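Local structure of ABC transporter, substrate binding protein (Agrobacterium tumefaciens, 3C9H) at residues S40-E44 against P45-P49; G71-Y74 against D75-K79; K211-T215 against S216-L220. The protein probably captures a solute in the periplasm for an ABC transporter, as a two-lobed bacterial extracellular solute-binding protein that also binds a magnesium ion. All coordinates share one frame; numbering follows the deposited sequence.

Interaction 1. Residues S40-E44 against P45-P49. With MG (magnesium ion), chain C.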
ATOM      1  N   SER A  40      11.324  -2.604   1.124  1.00 18.26           N
ATOM      2  CA  SER A  40      10.121  -2.050   0.476  1.00 18.06           C
ATOM      3  C   SER A  40       9.017  -3.054   0.256  1.00 18.22           C
ATOM      4  O   SER A  40       9.235  -4.240   0.043  1.00 18.70           O
ATOM      5  CB  SER A  40      10.511  -1.394  -0.834  1.00 18.42           C
ATOM      6  OG  SER A  40       9.398  -0.964  -1.590  1.00 18.23           O
ATOM      7  N   SER A  41       7.787  -2.582   0.350  1.00 18.66           N
ATOM      8  CA  SER A  41       6.656  -3.432   0.087  1.00 19.02           C
ATOM      9  C   SER A  41       6.169  -3.282  -1.344  1.00 19.12           C
ATOM     10  O   SER A  41       5.247  -3.977  -1.724  1.00 19.51           O
ATOM     11  CB  SER A  41       5.522  -3.161   1.063  1.00 19.01           C
ATOM     12  OG  SER A  41       4.928  -1.876   0.862  1.00 18.94           O
ATOM     13  N   LEU A  42       6.760  -2.360  -2.106  1.00 19.24           N
ATOM     14  CA  LEU A  42       6.375  -2.132  -3.488  1.00 19.75           C
ATOM     15  C   LEU A  42       6.863  -3.326  -4.307  1.00 20.46           C
ATOM     16  O   LEU A  42       8.073  -3.599  -4.375  1.00 20.98           O
ATOM     17  CB  LEU A  42       6.916  -0.803  -4.023  1.00 19.86           C
ATOM     18  CG  LEU A  42       6.572  -0.452  -5.499  1.00 19.24           C
ATOM     19  CD1 LEU A  42       5.067  -0.365  -5.772  1.00 21.06           C
ATOM     20  CD2 LEU A  42       7.223   0.821  -5.960  1.00 21.41           C
ATOM     21  N   ASP A  43       5.924  -4.054  -4.906  1.00 21.94           N
ATOM     22  CA  ASP A  43       6.267  -5.277  -5.656  1.00 22.21           C
ATOM     23  C   ASP A  43       7.376  -4.966  -6.664  1.00 22.91           C
ATOM     24  O   ASP A  43       7.268  -4.006  -7.460  1.00 22.67           O
ATOM     25  CB  ASP A  43       5.057  -5.842  -6.399  1.00 21.55           C
ATOM     26  CG  ASP A  43       3.986  -6.401  -5.463  1.00 23.40           C
ATOM     27  OD1 ASP A  43       4.056  -6.212  -4.234  1.00 21.09           O
ATOM     28  OD2 ASP A  43       3.055  -7.048  -5.975  1.00 25.51           O
ATOM     29  N   GLU A  44       8.428  -5.783  -6.630  1.00 24.12           N
ATOM     30  CA  GLU A  44       9.661  -5.500  -7.371  1.00 25.50           C
ATOM     31  C   GLU A  44       9.486  -5.170  -8.849  1.00 26.36           C
ATOM     32  O   GLU A  44      10.116  -4.234  -9.318  1.00 26.18           O
ATOM     33  CB  GLU A  44      10.696  -6.598  -7.159  1.00 26.63           C
ATOM     34  CG  GLU A  44      12.074  -6.266  -7.739  1.00 27.80           C
ATOM     35  CD  GLU A  44      12.262  -6.725  -9.173  1.00 31.85           C
ATOM     36  OE1 GLU A  44      11.334  -7.374  -9.721  1.00 32.76           O
ATOM     37  OE2 GLU A  44      13.361  -6.455  -9.733  1.00 35.41           O
ATOM     38  N   PRO A  45       8.639  -5.912  -9.593  1.00 28.64           N
ATOM     39  CA  PRO A  45       8.509  -5.548 -11.013  1.00 28.80           C
ATOM     40  C   PRO A  45       7.952  -4.167 -11.255  1.00 29.42           C
ATOM     41  O   PRO A  45       8.351  -3.523 -12.212  1.00 29.55           O
ATOM     42  CB  PRO A  45       7.630  -6.660 -11.596  1.00 29.63           C
ATOM     43  CG  PRO A  45       7.783  -7.800 -10.628  1.00 29.66           C
ATOM     44  CD  PRO A  45       7.871  -7.134  -9.283  1.00 29.35           C
ATOM     45  N   LEU A  46       7.080  -3.680 -10.373  1.00 29.05           N
ATOM     46  CA  LEU A  46       6.602  -2.304 -10.477  1.00 28.91           C
ATOM     47  C   LEU A  46       7.657  -1.289  -9.997  1.00 28.69           C
ATOM     48  O   LEU A  46       7.680  -0.119 -10.426  1.00 29.18           O
ATOM     49  CB  LEU A  46       5.298  -2.174  -9.676  1.00 30.00           C
ATOM     50  CG  LEU A  46       4.097  -1.385 -10.182  1.00 29.87           C
ATOM     51  CD1 LEU A  46       3.857  -1.465 -11.690  1.00 28.12           C
ATOM     52  CD2 LEU A  46       2.874  -1.842  -9.368  1.00 29.86           C
ATOM     53  N   ALA A  47       8.542  -1.723  -9.103  1.00 27.36           N
ATOM     54  CA  ALA A  47       9.597  -0.877  -8.570  1.00 26.77           C
ATOM     55  C   ALA A  47      10.749  -0.642  -9.574  1.00 26.79           C
ATOM     56  O   ALA A  47      11.471   0.346  -9.476  1.00 25.74           O
ATOM     57  CB  ALA A  47      10.128  -1.459  -7.256  1.00 25.97           C
ATOM     58  N   THR A  48      10.888  -1.536 -10.549  1.00 26.60           N
ATOM     59  CA  THR A  48      12.052  -1.556 -11.420  1.00 26.18           C
ATOM     60  C   THR A  48      12.286  -0.250 -12.170  1.00 25.22           C
ATOM     61  O   THR A  48      13.407   0.207 -12.200  1.00 26.16           O
ATOM     62  CB  THR A  48      12.019  -2.837 -12.332  1.00 27.13           C
ATOM     63  OG1 THR A  48      12.146  -3.979 -11.468  1.00 28.27           O
ATOM     64  CG2 THR A  48      13.166  -2.852 -13.350  1.00 28.45           C
ATOM     65  N   PRO A  49      11.241   0.375 -12.745  1.00 24.45           N
ATOM     66  CA  PRO A  49      11.404   1.694 -13.395  1.00 24.53           C
ATOM     67  C   PRO A  49      11.897   2.822 -12.449  1.00 24.28           C
ATOM     68  O   PRO A  49      12.631   3.732 -12.878  1.00 23.19           O
ATOM     69  CB  PRO A  49       9.996   1.996 -13.923  1.00 24.09           C
ATOM     70  CG  PRO A  49       9.382   0.661 -14.157  1.00 25.03           C
ATOM     71  CD  PRO A  49       9.869  -0.132 -12.930  1.00 25.24           C
TER
HETATM   72 MG    MG C 401       3.935  -5.815  -1.949  1.00 22.34          MG
HETATM   73  O   HOH W   1       5.585  -7.353  -1.623  1.00 27.23           O
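Asp43 O reaches forward to the first turn of helix 44-57, accepting from Ala47 N at 3.1 Å and, in a weak, bent bond (125° at the hydrogen), from Leu46 N. This is the strand-loop-helix junction of a periplasmic binding protein fold: strand 35-40 ends, the chain turns at a metal site, and the helix starts with Asp43 at its N-cap position. The Asp43 side chain makes no capping bond. With CG beside its own backbone N (chi1 -68°), it turns toward the magnesium ion, which OD1 binds at 2.3 Å. Ser41 O, water 1 and two atoms from other parts of the model are also ligands. Just before, Leu42 N donates to Ser40 OG at 3.0 Å, an ST turn.

On the apolar side, Leu42 brings its CD2 methyl to 3.9 Å from Ala47 CB, while CD1 lies near Leu46 CB; Tyr65, Phe92 and Tyr238 pack around this group. In Glu44, whose backbone N is bound by Asp67, the bend at chi2 (-91°) stands OE1 over Pro45 N at 3.1 Å. On the other branch, OE2 lies 3.3 Å from Thr48 OG1. The Thr48 hydroxyl turns to the backbone: with OG1 beside its own N, it donates to Glu44 O at 3.0 Å, approaching from above the carbonyl plane.

Interaction 2. Residues G71-Y74 against D75-K79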
ATOM      1  N   GLY A  71       4.650  -5.677   7.526  1.00 18.32           N
ATOM      2  CA  GLY A  71       4.900  -6.092   8.926  1.00 18.75           C
ATOM      3  C   GLY A  71       6.321  -6.557   9.156  1.00 19.19           C
ATOM      4  O   GLY A  71       6.857  -6.422  10.256  1.00 21.03           O
ATOM      5  N   GLU A  72       6.935  -7.104   8.118  1.00 19.79           N
ATOM      6  CA  GLU A  72       8.308  -7.547   8.158  1.00 19.31           C
ATOM      7  C   GLU A  72       9.297  -6.397   8.057  1.00 18.68           C
ATOM      8  O   GLU A  72      10.368  -6.433   8.692  1.00 18.74           O
ATOM      9  CB  GLU A  72       8.554  -8.569   7.044  1.00 20.34           C
ATOM     10  CG  GLU A  72       9.975  -9.123   6.994  1.00 22.69           C
ATOM     11  CD  GLU A  72      10.488  -9.719   8.307  1.00 28.80           C
ATOM     12  OE1 GLU A  72       9.687 -10.109   9.189  1.00 30.16           O
ATOM     13  OE2 GLU A  72      11.726  -9.820   8.425  1.00 33.26           O
ATOM     14  N   ILE A  73       8.957  -5.378   7.270  1.00 17.16           N
ATOM     15  CA  ILE A  73       9.761  -4.153   7.226  1.00 18.06           C
ATOM     16  C   ILE A  73       9.875  -3.618   8.639  1.00 18.25           C
ATOM     17  O   ILE A  73      10.971  -3.372   9.106  1.00 17.76           O
ATOM     18  CB  ILE A  73       9.175  -3.072   6.312  1.00 17.93           C
ATOM     19  CG1 ILE A  73       9.189  -3.545   4.837  1.00 17.23           C
ATOM     20  CG2 ILE A  73       9.962  -1.766   6.456  1.00 17.54           C
ATOM     21  CD1 ILE A  73       8.368  -2.652   3.860  1.00 17.19           C
ATOM     22  N   TYR A  74       8.737  -3.451   9.301  1.00 19.11           N
ATOM     23  CA  TYR A  74       8.696  -2.973  10.688  1.00 19.71           C
ATOM     24  C   TYR A  74       9.505  -3.873  11.634  1.00 19.97           C
ATOM     25  O   TYR A  74      10.409  -3.419  12.341  1.00 20.48           O
ATOM     26  CB  TYR A  74       7.228  -2.878  11.159  1.00 20.61           C
ATOM     27  CG  TYR A  74       7.107  -2.447  12.613  1.00 20.89           C
ATOM     28  CD1 TYR A  74       7.113  -1.108  12.971  1.00 22.75           C
ATOM     29  CD2 TYR A  74       6.978  -3.393  13.620  1.00 23.12           C
ATOM     30  CE1 TYR A  74       7.034  -0.723  14.320  1.00 23.52           C
ATOM     31  CE2 TYR A  74       6.876  -3.016  14.950  1.00 22.31           C
ATOM     32  CZ  TYR A  74       6.910  -1.692  15.294  1.00 22.84           C
ATOM     33  OH  TYR A  74       6.828  -1.334  16.636  1.00 23.60           O
ATOM     34  N   ASP A  75       9.155  -5.150  11.681  1.00 20.59           N
ATOM     35  CA  ASP A  75       9.820  -6.090  12.584  1.00 21.08           C
ATOM     36  C   ASP A  75      11.325  -6.148  12.390  1.00 21.55           C
ATOM     37  O   ASP A  75      12.100  -6.202  13.360  1.00 22.36           O
ATOM     38  CB  ASP A  75       9.256  -7.500  12.409  1.00 21.16           C
ATOM     39  CG  ASP A  75       7.890  -7.655  12.975  1.00 23.59           C
ATOM     40  OD1 ASP A  75       7.451  -6.780  13.750  1.00 25.01           O
ATOM     41  OD2 ASP A  75       7.246  -8.677  12.650  1.00 27.21           O
ATOM     42  N   ARG A  76      11.756  -6.151  11.145  1.00 21.93           N
ATOM     43  CA  ARG A  76      13.163  -6.272  10.842  1.00 21.84           C
ATOM     44  C   ARG A  76      13.970  -5.031  11.220  1.00 21.47           C
ATOM     45  O   ARG A  76      15.065  -5.127  11.778  1.00 21.29           O
ATOM     46  CB  ARG A  76      13.333  -6.555   9.373  1.00 22.09           C
ATOM     47  CG  ARG A  76      14.754  -6.791   8.963  1.00 23.91           C
ATOM     48  CD  ARG A  76      14.812  -7.682   7.734  1.00 23.44           C
ATOM     49  NE  ARG A  76      16.123  -7.531   7.114  1.00 25.61           N
ATOM     50  CZ  ARG A  76      16.432  -7.906   5.893  1.00 24.49           C
ATOM     51  NH1 ARG A  76      15.504  -8.417   5.098  1.00 25.96           N
ATOM     52  NH2 ARG A  76      17.666  -7.668   5.438  1.00 25.93           N
ATOM     53  N   ILE A  77      13.431  -3.860  10.916  1.00 20.44           N
ATOM     54  CA  ILE A  77      14.104  -2.627  11.286  1.00 20.71           C
ATOM     55  C   ILE A  77      14.232  -2.519  12.818  1.00 20.82           C
ATOM     56  O   ILE A  77      15.297  -2.152  13.337  1.00 19.98           O
ATOM     57  CB  ILE A  77      13.390  -1.390  10.673  1.00 20.51           C
ATOM     58  CG1 ILE A  77      13.658  -1.350   9.162  1.00 21.33           C
ATOM     59  CG2 ILE A  77      13.864  -0.098  11.378  1.00 19.15           C
ATOM     60  CD1 ILE A  77      12.896  -0.298   8.388  1.00 20.47           C
ATOM     61  N   VAL A  78      13.164  -2.850  13.531  1.00 21.08           N
ATOM     62  CA  VAL A  78      13.190  -2.836  15.009  1.00 21.90           C
ATOM     63  C   VAL A  78      14.220  -3.848  15.554  1.00 22.51           C
ATOM     64  O   VAL A  78      15.018  -3.525  16.427  1.00 22.34           O
ATOM     65  CB  VAL A  78      11.806  -3.135  15.620  1.00 21.49           C
ATOM     66  CG1 VAL A  78      11.911  -3.350  17.203  1.00 22.15           C
ATOM     67  CG2 VAL A  78      10.830  -2.016  15.317  1.00 22.01           C
ATOM     68  N   LYS A  79      14.177  -5.069  15.056  1.00 23.25           N
ATOM     69  CA  LYS A  79      15.114  -6.112  15.486  1.00 24.56           C
ATOM     70  C   LYS A  79      16.568  -5.797  15.209  1.00 23.89           C
ATOM     71  O   LYS A  79      17.413  -5.960  16.085  1.00 24.31           O
ATOM     72  CB  LYS A  79      14.778  -7.434  14.835  1.00 25.81           C
ATOM     73  CG  LYS A  79      13.667  -8.115  15.528  1.00 29.24           C
ATOM     74  CD  LYS A  79      13.359  -9.447  14.877  1.00 30.88           C
ATOM     75  CE  LYS A  79      11.936  -9.943  15.199  1.00 34.41           C
ATOM     76  NZ  LYS A  79      11.373 -10.590  13.957  1.00 39.41           N
TER
HETATM   77  O   HOH W   2      12.743 -10.097   5.666  1.00 31.21           O
HETATM   78  O   HOH W   3      11.373 -10.235  11.558  1.00 65.27           O
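Tyr74 lays its ring against Val78 one turn further along helix 70-82, an i to i+4 contact on an amphipathic helix of the solute-binding fold. The backbone bonds are regular alpha-helical ones: Asp75, Arg76, Ile77 and Val78 each donate to the residue four before, the shortest being Arg76 N to Glu72 O at 2.8 Å.

The apolar contacts come in two pairs. Val78 CG2 stands over one face of the Tyr74 ring in a CH-pi contact, 4.1 Å from the centroid and 15° off the normal; Leu98 and Leu102 of helix 96-104 also pack on this ring. Ile73 and Ile77 lie side by side, CG2 of Ile73 meeting CD1 of Ile77 at 3.8 Å, and both rest on Ala91 of strand 90-93.

The polar contacts run mostly through water. Glu72 is bent at chi2 (54°), which folds its carboxylate back along the helix, yet it touches neither basic group directly. Water 2 donates to Glu72 OE2 and accepts from Arg76 NH1, whose guanidinium also forms salt bridges with Glu66 and Glu80. Water 3 donates to Glu72 OE1 at 2.9 Å; it is modelled too close to Lys79 NZ, so a bridge to the lysine is doubtful. The Asp75 carboxylate is turned 83° from that of Glu72, and its OD1 lies in the plane of the Tyr74 ring, at the edge, 3.4 Å from CD2.

Interaction 3. Residues K211-T215 against S216-L220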
ATOM      1  N   LYS A 211     -11.633 -16.185   1.335  1.00 26.04           N
ATOM      2  CA  LYS A 211     -10.249 -16.595   1.457  1.00 26.15           C
ATOM      3  C   LYS A 211      -9.385 -15.364   1.646  1.00 25.40           C
ATOM      4  O   LYS A 211      -9.584 -14.355   0.969  1.00 24.83           O
ATOM      5  CB  LYS A 211      -9.812 -17.329   0.207  1.00 27.13           C
ATOM      6  CG  LYS A 211     -10.738 -18.535  -0.106  1.00 28.21           C
ATOM      7  CD  LYS A 211      -9.981 -19.641  -0.781  1.00 29.85           C
ATOM      8  CE  LYS A 211     -10.826 -20.922  -0.823  1.00 33.54           C
ATOM      9  NZ  LYS A 211     -11.584 -21.093   0.465  1.00 35.94           N
ATOM     10  N   VAL A 212      -8.421 -15.447   2.550  1.00 24.36           N
ATOM     11  CA  VAL A 212      -7.614 -14.268   2.908  1.00 23.71           C
ATOM     12  C   VAL A 212      -6.145 -14.477   2.559  1.00 23.57           C
ATOM     13  O   VAL A 212      -5.579 -15.574   2.748  1.00 23.63           O
ATOM     14  CB  VAL A 212      -7.811 -13.866   4.378  1.00 23.22           C
ATOM     15  CG1 VAL A 212      -9.273 -13.483   4.663  1.00 23.39           C
ATOM     16  CG2 VAL A 212      -7.367 -14.952   5.288  1.00 24.53           C
ATOM     17  N   TYR A 213      -5.516 -13.434   2.026  1.00 23.30           N
ATOM     18  CA  TYR A 213      -4.150 -13.515   1.547  1.00 23.41           C
ATOM     19  C   TYR A 213      -3.352 -12.312   2.072  1.00 23.13           C
ATOM     20  O   TYR A 213      -3.929 -11.265   2.410  1.00 22.74           O
ATOM     21  CB  TYR A 213      -4.104 -13.504   0.002  1.00 24.46           C
ATOM     22  CG  TYR A 213      -4.718 -14.737  -0.612  1.00 25.97           C
ATOM     23  CD1 TYR A 213      -3.911 -15.830  -0.970  1.00 26.61           C
ATOM     24  CD2 TYR A 213      -6.085 -14.852  -0.767  1.00 25.02           C
ATOM     25  CE1 TYR A 213      -4.461 -16.980  -1.502  1.00 27.40           C
ATOM     26  CE2 TYR A 213      -6.655 -16.029  -1.286  1.00 26.26           C
ATOM     27  CZ  TYR A 213      -5.833 -17.079  -1.640  1.00 26.08           C
ATOM     28  OH  TYR A 213      -6.358 -18.238  -2.164  1.00 29.02           O
ATOM     29  N   SER A 214      -2.039 -12.460   2.060  1.00 21.82           N
ATOM     30  CA  SER A 214      -1.137 -11.426   2.518  1.00 22.41           C
ATOM     31  C   SER A 214      -0.827 -10.388   1.432  1.00 22.00           C
ATOM     32  O   SER A 214      -0.304  -9.334   1.741  1.00 20.54           O
ATOM     33  CB  SER A 214       0.151 -12.062   3.049  1.00 22.91           C
ATOM     34  OG  SER A 214       0.937 -12.641   1.994  1.00 25.98           O
ATOM     35  N   THR A 215      -1.144 -10.677   0.155  1.00 21.71           N
ATOM     36  CA  THR A 215      -0.782  -9.770  -0.921  1.00 21.44           C
ATOM     37  C   THR A 215      -1.935  -9.522  -1.912  1.00 21.60           C
ATOM     38  O   THR A 215      -2.764 -10.390  -2.148  1.00 22.09           O
ATOM     39  CB  THR A 215       0.458 -10.303  -1.647  1.00 20.93           C
ATOM     40  OG1 THR A 215       0.114 -11.498  -2.368  1.00 20.74           O
ATOM     41  CG2 THR A 215       1.638 -10.584  -0.613  1.00 21.05           C
ATOM     42  N   SER A 216      -1.972  -8.320  -2.489  1.00 22.15           N
ATOM     43  CA  SER A 216      -2.917  -8.016  -3.551  1.00 20.96           C
ATOM     44  C   SER A 216      -2.622  -8.882  -4.743  1.00 21.31           C
ATOM     45  O   SER A 216      -3.552  -9.375  -5.385  1.00 20.48           O
ATOM     46  CB  SER A 216      -2.868  -6.541  -3.968  1.00 20.53           C
ATOM     47  OG  SER A 216      -3.657  -5.729  -3.121  1.00 20.33           O
ATOM     48  N   SER A 217      -1.335  -9.098  -5.033  1.00 21.39           N
ATOM     49  CA  SER A 217      -0.955  -9.876  -6.219  1.00 22.73           C
ATOM     50  C   SER A 217      -1.532 -11.298  -6.192  1.00 22.33           C
ATOM     51  O   SER A 217      -1.980 -11.787  -7.230  1.00 22.41           O
ATOM     52  CB  SER A 217       0.554  -9.926  -6.401  1.00 23.52           C
ATOM     53  OG  SER A 217       1.133 -10.484  -5.243  1.00 27.96           O
ATOM     54  N   ALA A 218      -1.529 -11.957  -5.028  1.00 22.71           N
ATOM     55  CA  ALA A 218      -2.115 -13.308  -4.896  1.00 22.80           C
ATOM     56  C   ALA A 218      -3.614 -13.300  -5.244  1.00 23.24           C
ATOM     57  O   ALA A 218      -4.146 -14.210  -5.883  1.00 22.21           O
ATOM     58  CB  ALA A 218      -1.906 -13.885  -3.471  1.00 22.31           C
ATOM     59  N   ILE A 219      -4.301 -12.270  -4.794  1.00 22.84           N
ATOM     60  CA  ILE A 219      -5.731 -12.156  -5.051  1.00 22.43           C
ATOM     61  C   ILE A 219      -5.942 -11.830  -6.532  1.00 22.81           C
ATOM     62  O   ILE A 219      -6.736 -12.467  -7.193  1.00 22.59           O
ATOM     63  CB  ILE A 219      -6.381 -11.117  -4.144  1.00 22.76           C
ATOM     64  CG1 ILE A 219      -6.320 -11.573  -2.673  1.00 22.61           C
ATOM     65  CG2 ILE A 219      -7.832 -10.845  -4.616  1.00 21.69           C
ATOM     66  CD1 ILE A 219      -6.689 -10.463  -1.653  1.00 22.21           C
ATOM     67  N   LEU A 220      -5.163 -10.899  -7.063  1.00 23.12           N
ATOM     68  CA  LEU A 220      -5.280 -10.528  -8.463  1.00 23.85           C
ATOM     69  C   LEU A 220      -5.071 -11.709  -9.399  1.00 25.19           C
ATOM     70  O   LEU A 220      -5.869 -11.893 -10.329  1.00 26.14           O
ATOM     71  CB  LEU A 220      -4.361  -9.350  -8.795  1.00 23.74           C
ATOM     72  CG  LEU A 220      -4.884  -8.010  -8.262  1.00 20.73           C
ATOM     73  CD1 LEU A 220      -3.766  -6.996  -8.224  1.00 21.10           C
ATOM     74  CD2 LEU A 220      -6.079  -7.488  -9.091  1.00 18.87           C
TER
HETATM   75  O   HOH W   4       2.501 -12.498  -3.778  1.00 42.79           O
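Thr215 OG1 caps the first turn of helix 216-224, accepting from Ala218 N at 3.2 Å with an N-H...O angle of 154°. Thr215 is thus the N-cap residue where strand 211-213 gives way to the helix. Its hydroxyl sits between its own N and carbonyl carbon (chi1 69°), the crowded position, and from there it faces the opening turn.

The tight side is apolar. Tyr213, at the end of the strand, points at the helix, and its ring straddles two residues: CD1 lies 3.7 Å from Ala218 CB, while CD2 meets Ile219 CG1 at 3.8 Å. Both approach the ring obliquely, so this is side-chain packing without a defined stack. Behind it, Ile219 rests on Ala174 and Ile234 of the neighbouring strands, while the buried Ser216 hydroxyl is bonded to Tyr176 and to the backbone N of Leu235.

The looser side is built on hydroxyls and water. Water 4 bridges Thr215 OG1 at 2.9 Å and Ser217 OG at 2.8 Å. The two oxygens are themselves 3.2 Å apart, and Ser217 reaches Asp43 of the metal-binding loop. A citrate, probably from the crystallisation liquor, lies beside Thr215 and accepts from Ser216 N.

The chemistry suggests a helix start suited to a negatively charged group: Thr215 occupies Ala218 N, whereas Ser216 N is turned to the citrate. The positive end of the helix dipole would favour such an anion, though the natural solute is not identified by this.

Overall arrangement
Interactions 1 and 3 face each other across the magnesium and citrate site, their centres about 17 Å apart. The direct touch is a packing contact, Asp43 OD2 to Ser217 CB at 3.8 Å. Interaction 1 brings its pre-helix loop, with metal ligands, and interaction 3 its first helical turn; Ser41 OG and Ser216 N bond the citrate, consistent with a solute pocket between two lobes. The Thr215 side chain is about 5 Å from the magnesium. Interaction 2 stands behind the loop of interaction 1: Ile73 CD1 packs 3.6 Å from Ser41 N, while its side chain stays about 8 Å from the metal. It does not touch interaction 3, nearest atoms about 8 Å apart.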